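Local coordinates for protein fiber (Murine adenovirus 2, PDB 5NBH) that forms the trimeric fibre of the virion, whose distal domain binds N-acetylglucosamine and probably attaches the virus to host cells, at residues S80-M93 / A104-T116. Numbering follows the deposited sequence.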
loop_
_atom_site.group_PDB
_atom_site.type_symbol
_atom_site.label_atom_id
_atom_site.label_comp_id
_atom_site.label_asym_id
_atom_site.label_seq_id
_atom_site.Cartn_x
_atom_site.Cartn_y
_atom_site.Cartn_z
ATOM N N SER A 80 -13.061 0.580 -5.510
ATOM C CA SER A 80 -11.984 0.692 -4.492
ATOM C C SER A 80 -10.968 1.755 -4.910
ATOM O O SER A 80 -9.849 1.404 -5.312
ATOM C CB SER A 80 -11.296 -0.674 -4.334
ATOM O OG SER A 80 -12.246 -1.708 -4.083
ATOM N N PRO A 81 -11.373 3.046 -4.894
ATOM C CA PRO A 81 -10.450 4.113 -5.295
ATOM C C PRO A 81 -9.346 4.308 -4.278
ATOM O O PRO A 81 -9.565 4.044 -3.100
ATOM C CB PRO A 81 -11.326 5.339 -5.301
ATOM C CG PRO A 81 -12.413 5.030 -4.295
ATOM C CD PRO A 81 -12.688 3.587 -4.494
ATOM N N VAL A 82 -8.196 4.765 -4.737
ATOM C CA VAL A 82 -7.102 5.171 -3.850
ATOM C C VAL A 82 -7.277 6.647 -3.557
ATOM O O VAL A 82 -7.455 7.475 -4.489
ATOM C CB VAL A 82 -5.733 4.891 -4.471
ATOM C CG1 VAL A 82 -4.638 5.421 -3.561
ATOM C CG2 VAL A 82 -5.573 3.404 -4.734
ATOM N N PHE A 83 -7.250 6.987 -2.253
ATOM C CA PHE A 83 -7.219 8.387 -1.805
ATOM C C PHE A 83 -6.063 8.575 -0.854
ATOM O O PHE A 83 -5.752 7.662 -0.105
ATOM C CB PHE A 83 -8.501 8.753 -1.083
ATOM C CG PHE A 83 -9.660 8.992 -2.010
ATOM C CD1 PHE A 83 -9.676 10.112 -2.807
ATOM C CD2 PHE A 83 -10.687 8.081 -2.116
ATOM C CE1 PHE A 83 -10.731 10.359 -3.693
ATOM C CE2 PHE A 83 -11.767 8.329 -2.989
ATOM C CZ PHE A 83 -11.775 9.461 -3.767
ATOM N N VAL A 84 -5.401 9.710 -0.932
ATOM C CA VAL A 84 -4.298 10.011 -0.017
ATOM C C VAL A 84 -4.520 11.342 0.663
ATOM O O VAL A 84 -4.693 12.365 0.001
ATOM C CB VAL A 84 -2.920 10.036 -0.735
ATOM C CG1 VAL A 84 -1.788 10.186 0.295
ATOM C CG2 VAL A 84 -2.709 8.789 -1.581
ATOM N N TYR A 85 -4.453 11.355 2.009
ATOM C CA TYR A 85 -4.427 12.580 2.764
ATOM C C TYR A 85 -3.000 12.738 3.285
ATOM O O TYR A 85 -2.467 11.843 3.937
ATOM C CB TYR A 85 -5.433 12.500 3.900
ATOM C CG TYR A 85 -5.769 13.810 4.591
ATOM C CD1 TYR A 85 -6.078 14.971 3.857
ATOM C CD2 TYR A 85 -5.806 13.902 6.002
ATOM C CE1 TYR A 85 -6.387 16.163 4.476
ATOM C CE2 TYR A 85 -6.168 15.082 6.618
ATOM C CZ TYR A 85 -6.438 16.218 5.864
ATOM O OH TYR A 85 -6.774 17.417 6.434
ATOM N N GLN A 86 -2.362 13.853 2.963
ATOM C CA GLN A 86 -0.940 13.985 3.232
ATOM C C GLN A 86 -0.538 15.407 3.491
ATOM O O GLN A 86 -1.200 16.330 3.039
ATOM C CB GLN A 86 -0.144 13.471 2.042
ATOM C CG GLN A 86 -0.418 14.242 0.762
ATOM C CD GLN A 86 0.461 13.807 -0.376
ATOM O OE1 GLN A 86 0.157 12.841 -1.060
ATOM N NE2 GLN A 86 1.527 14.558 -0.613
ATOM N N THR A 87 0.606 15.569 4.128
ATOM C CA THR A 87 1.280 16.864 4.195
ATOM C C THR A 87 1.715 17.274 2.773
ATOM O O THR A 87 2.128 16.419 1.966
ATOM C CB THR A 87 2.504 16.813 5.135
ATOM O OG1 THR A 87 3.321 15.681 4.807
ATOM C CG2 THR A 87 2.046 16.731 6.582
ATOM N N PRO A 88 1.625 18.581 2.458
ATOM C CA PRO A 88 2.030 19.010 1.124
ATOM C C PRO A 88 3.471 18.764 0.834
ATOM O O PRO A 88 4.315 18.714 1.742
ATOM C CB PRO A 88 1.725 20.535 1.123
ATOM C CG PRO A 88 0.813 20.771 2.272
ATOM C CD PRO A 88 1.182 19.723 3.282
ATOM N N PHE A 89 3.747 18.585 -0.450
ATOM C CA PHE A 89 5.092 18.495 -0.987
ATOM C C PHE A 89 5.975 19.560 -0.324
ATOM O O PHE A 89 5.636 20.757 -0.354
ATOM C CB PHE A 89 5.042 18.758 -2.513
ATOM C CG PHE A 89 4.273 17.714 -3.344
ATOM C CD1 PHE A 89 4.097 16.404 -2.917
ATOM C CD2 PHE A 89 3.750 18.063 -4.600
ATOM C CE1 PHE A 89 3.417 15.461 -3.701
ATOM C CE2 PHE A 89 3.070 17.131 -5.388
ATOM C CZ PHE A 89 2.904 15.826 -4.938
ATOM N N ASN A 90 7.054 19.130 0.324
ATOM C CA ASN A 90 8.011 20.072 0.916
ATOM C C ASN A 90 7.406 20.965 2.037
ATOM O O ASN A 90 7.939 22.037 2.350
ATOM C CB ASN A 90 8.590 20.948 -0.226
ATOM C CG ASN A 90 10.065 21.224 -0.078
ATOM O OD1 ASN A 90 10.583 21.436 1.028
ATOM N ND2 ASN A 90 10.761 21.234 -1.210
ATOM N N THR A 91 6.303 20.521 2.650
ATOM C CA THR A 91 5.624 21.290 3.700
ATOM C C THR A 91 5.349 20.393 4.908
ATOM O O THR A 91 4.192 20.114 5.263
ATOM C CB THR A 91 4.343 21.925 3.154
ATOM O OG1 THR A 91 4.644 22.564 1.904
ATOM C CG2 THR A 91 3.755 22.941 4.132
ATOM N N PRO A 92 6.433 19.937 5.559
ATOM C CA PRO A 92 6.252 19.088 6.728
ATOM C C PRO A 92 5.554 19.829 7.867
ATOM O O PRO A 92 5.611 21.050 7.935
ATOM C CB PRO A 92 7.680 18.701 7.108
ATOM C CG PRO A 92 8.513 19.820 6.624
ATOM C CD PRO A 92 7.848 20.309 5.372
ATOM N N MET A 93 4.898 19.059 8.736
ATOM C CA MET A 93 4.112 19.584 9.848
ATOM C C MET A 93 4.998 19.729 11.083
ATOM O O MET A 93 5.742 18.819 11.431
ATOM C CB MET A 93 2.974 18.619 10.140
ATOM C CG MET A 93 1.977 19.159 11.103
ATOM S SD MET A 93 0.700 17.996 11.369
ATOM C CE MET A 93 0.007 17.809 9.707
ATOM N N ALA A 104 9.593 18.552 16.293
ATOM C CA ALA A 104 9.948 17.758 15.120
ATOM C C ALA A 104 9.164 18.261 13.905
ATOM O O ALA A 104 8.122 18.888 14.046
ATOM C CB ALA A 104 9.657 16.304 15.362
ATOM N N ASP A 105 9.691 17.963 12.725
ATOM C CA ASP A 105 8.983 18.176 11.453
ATOM C C ASP A 105 8.574 16.805 10.950
ATOM O O ASP A 105 9.373 15.867 11.004
ATOM C CB ASP A 105 9.910 18.785 10.426
ATOM C CG ASP A 105 10.040 20.295 10.572
ATOM O OD1 ASP A 105 9.325 20.892 11.393
ATOM O OD2 ASP A 105 10.856 20.875 9.833
ATOM N N ALA A 106 7.347 16.676 10.473
ATOM C CA ALA A 106 6.862 15.386 10.048
ATOM C C ALA A 106 6.217 15.466 8.656
ATOM O O ALA A 106 5.440 16.369 8.388
ATOM C CB ALA A 106 5.882 14.847 11.079
ATOM N N HIS A 107 6.587 14.525 7.797
ATOM C CA HIS A 107 5.874 14.278 6.537
ATOM C C HIS A 107 4.952 13.113 6.799
ATOM O O HIS A 107 5.376 12.107 7.358
ATOM C CB HIS A 107 6.828 13.929 5.414
ATOM C CG HIS A 107 7.806 15.020 5.071
ATOM N ND1 HIS A 107 7.530 16.015 4.160
ATOM C CD2 HIS A 107 9.079 15.228 5.479
ATOM C CE1 HIS A 107 8.575 16.811 4.049
ATOM N NE2 HIS A 107 9.527 16.363 4.847
ATOM N N ILE A 108 3.689 13.258 6.440
ATOM C CA ILE A 108 2.672 12.257 6.743
ATOM C C ILE A 108 1.868 11.900 5.505
ATOM O O ILE A 108 1.418 12.813 4.781
ATOM C CB ILE A 108 1.690 12.805 7.786
ATOM C CG1 ILE A 108 2.440 13.176 9.077
ATOM C CG2 ILE A 108 0.642 11.783 8.149
ATOM C CD1 ILE A 108 1.666 14.146 9.931
ATOM N N GLN A 109 1.668 10.602 5.273
ATOM C CA GLN A 109 0.723 10.145 4.245
ATOM C C GLN A 109 -0.278 9.157 4.831
ATOM O O GLN A 109 0.085 8.254 5.595
ATOM C CB GLN A 109 1.439 9.504 3.079
ATOM C CG GLN A 109 2.493 10.371 2.441
ATOM C CD GLN A 109 3.823 10.256 3.119
ATOM O OE1 GLN A 109 4.257 9.159 3.482
ATOM N NE2 GLN A 109 4.480 11.378 3.291
ATOM N N MET A 110 -1.549 9.320 4.491
ATOM C CA MET A 110 -2.589 8.439 4.935
ATOM C C MET A 110 -3.274 7.922 3.671
ATOM O O MET A 110 -3.969 8.673 3.029
ATOM C CB MET A 110 -3.534 9.193 5.843
ATOM C CG MET A 110 -2.775 9.923 6.935
ATOM S SD MET A 110 -3.818 10.818 8.079
ATOM C CE MET A 110 -4.631 9.493 8.898
ATOM N N VAL A 111 -3.019 6.668 3.346
ATOM C CA VAL A 111 -3.441 6.054 2.069
ATOM C C VAL A 111 -4.606 5.134 2.270
ATOM O O VAL A 111 -4.501 4.111 2.965
ATOM C CB VAL A 111 -2.284 5.300 1.361
ATOM C CG1 VAL A 111 -2.735 4.834 -0.030
ATOM C CG2 VAL A 111 -1.045 6.171 1.244
ATOM N N ARG A 112 -5.719 5.449 1.606
ATOM C CA ARG A 112 -6.945 4.708 1.749
ATOM C C ARG A 112 -7.152 3.834 0.510
ATOM O O ARG A 112 -7.098 4.331 -0.615
ATOM C CB ARG A 112 -8.096 5.726 1.938
ATOM C CG ARG A 112 -9.505 5.193 1.876
ATOM C CD ARG A 112 -9.888 4.361 3.066
ATOM N NE ARG A 112 -11.183 3.751 2.788
ATOM C CZ ARG A 112 -12.367 4.100 3.290
ATOM N NH1 ARG A 112 -12.500 5.040 4.225
ATOM N NH2 ARG A 112 -13.440 3.450 2.865
ATOM N N PHE A 113 -7.373 2.550 0.727
ATOM C CA PHE A 113 -7.809 1.635 -0.347
ATOM C C PHE A 113 -8.676 0.563 0.263
ATOM O O PHE A 113 -8.395 0.055 1.362
ATOM C CB PHE A 113 -6.621 1.000 -1.062
ATOM C CG PHE A 113 -5.468 0.691 -0.161
ATOM C CD1 PHE A 113 -5.500 -0.379 0.689
ATOM C CD2 PHE A 113 -4.328 1.468 -0.195
ATOM C CE1 PHE A 113 -4.432 -0.655 1.526
ATOM C CE2 PHE A 113 -3.257 1.206 0.643
ATOM C CZ PHE A 113 -3.318 0.141 1.507
ATOM N N GLY A 114 -9.741 0.211 -0.424
ATOM C CA GLY A 114 -10.807 -0.520 0.204
ATOM C C GLY A 114 -11.246 0.337 1.384
ATOM O O GLY A 114 -11.384 1.575 1.255
ATOM N N THR A 115 -11.382 -0.287 2.530
ATOM C CA THR A 115 -11.660 0.423 3.795
ATOM C C THR A 115 -10.420 0.510 4.672
ATOM O O THR A 115 -10.502 0.934 5.814
ATOM C CB THR A 115 -12.774 -0.294 4.577
ATOM O OG1 THR A 115 -12.408 -1.648 4.789
ATOM C CG2 THR A 115 -14.074 -0.257 3.810
ATOM N N THR A 116 -9.272 0.140 4.129
ATOM C CA THR A 116 -8.009 0.145 4.854
ATOM C C THR A 116 -7.277 1.454 4.740
ATOM O O THR A 116 -7.281 2.094 3.673
ATOM C CB THR A 116 -7.123 -0.988 4.290
ATOM O OG1 THR A 116 -7.830 -2.214 4.457
ATOM C CG2 THR A 116 -5.872 -1.094 5.004
HETATM O O HOH W 1 -11.183 2.425 -1.679
HETATM O O HOH W 2 5.086 16.302 3.014
HETATM O O HOH W 3 3.532 13.917 1.964
HETATM O O HOH W 4 7.473 22.451 9.771
#
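Thr87 meets strand 104-113 where strand 83-86 ends. Its CB stands 4.0 Å from Ile108 N. From there OG1 turns into the place between backbone N and carbonyl carbon (chi1 49°) and accepts the Ile108 N-H at 2.9 Å, standing in for a main-chain carbonyl, while Thr87 N donates to Ile108 O. The other branch, CG2, lies 3.9 Å from Ala106 O and against Ile108 CB. A water at the edge of the imidazole, in its plane, links His107 ND1 to Thr87 OG1 and lies 2.8 Å from Pro88 O.

Pro88 to Thr91 form a type II turn that loops out, after which Met93 and Ala106 resume the ladder as a hydrogen-bonded pair. The two segments thus belong to an antiparallel beta hairpin interrupted on one arm, strands 83-96 and 103-113 being neighbours in the ABCJ sheet of the distal domain's ABCJ-GHID sandwich; the Ala104 side chain is about 7 Å from that of Asn97 and about 8 Å from that of Gln133, residues of the N-acetylglucosamine site. Pro92 covers one face of the His107 ring in a CH-pi contact, its CB 3.8 Å from the ring centroid and 14° off the normal.

Toward the other end, Phe83 and Arg112 form a hydrogen-bonded pair. Tyr85 and Met110 pair likewise, and the sulfur of Met110 sits at the tyrosine ring's edge, SD 4.2 Å from CD2. Beyond that ring, Tyr85 OH is hydrogen-bonded to Cys146 N. On the opposite sheet face Val84 and Val111 lie alongside each other, and Phe113 meets Phe113 of a neighbouring subunit edge-to-face.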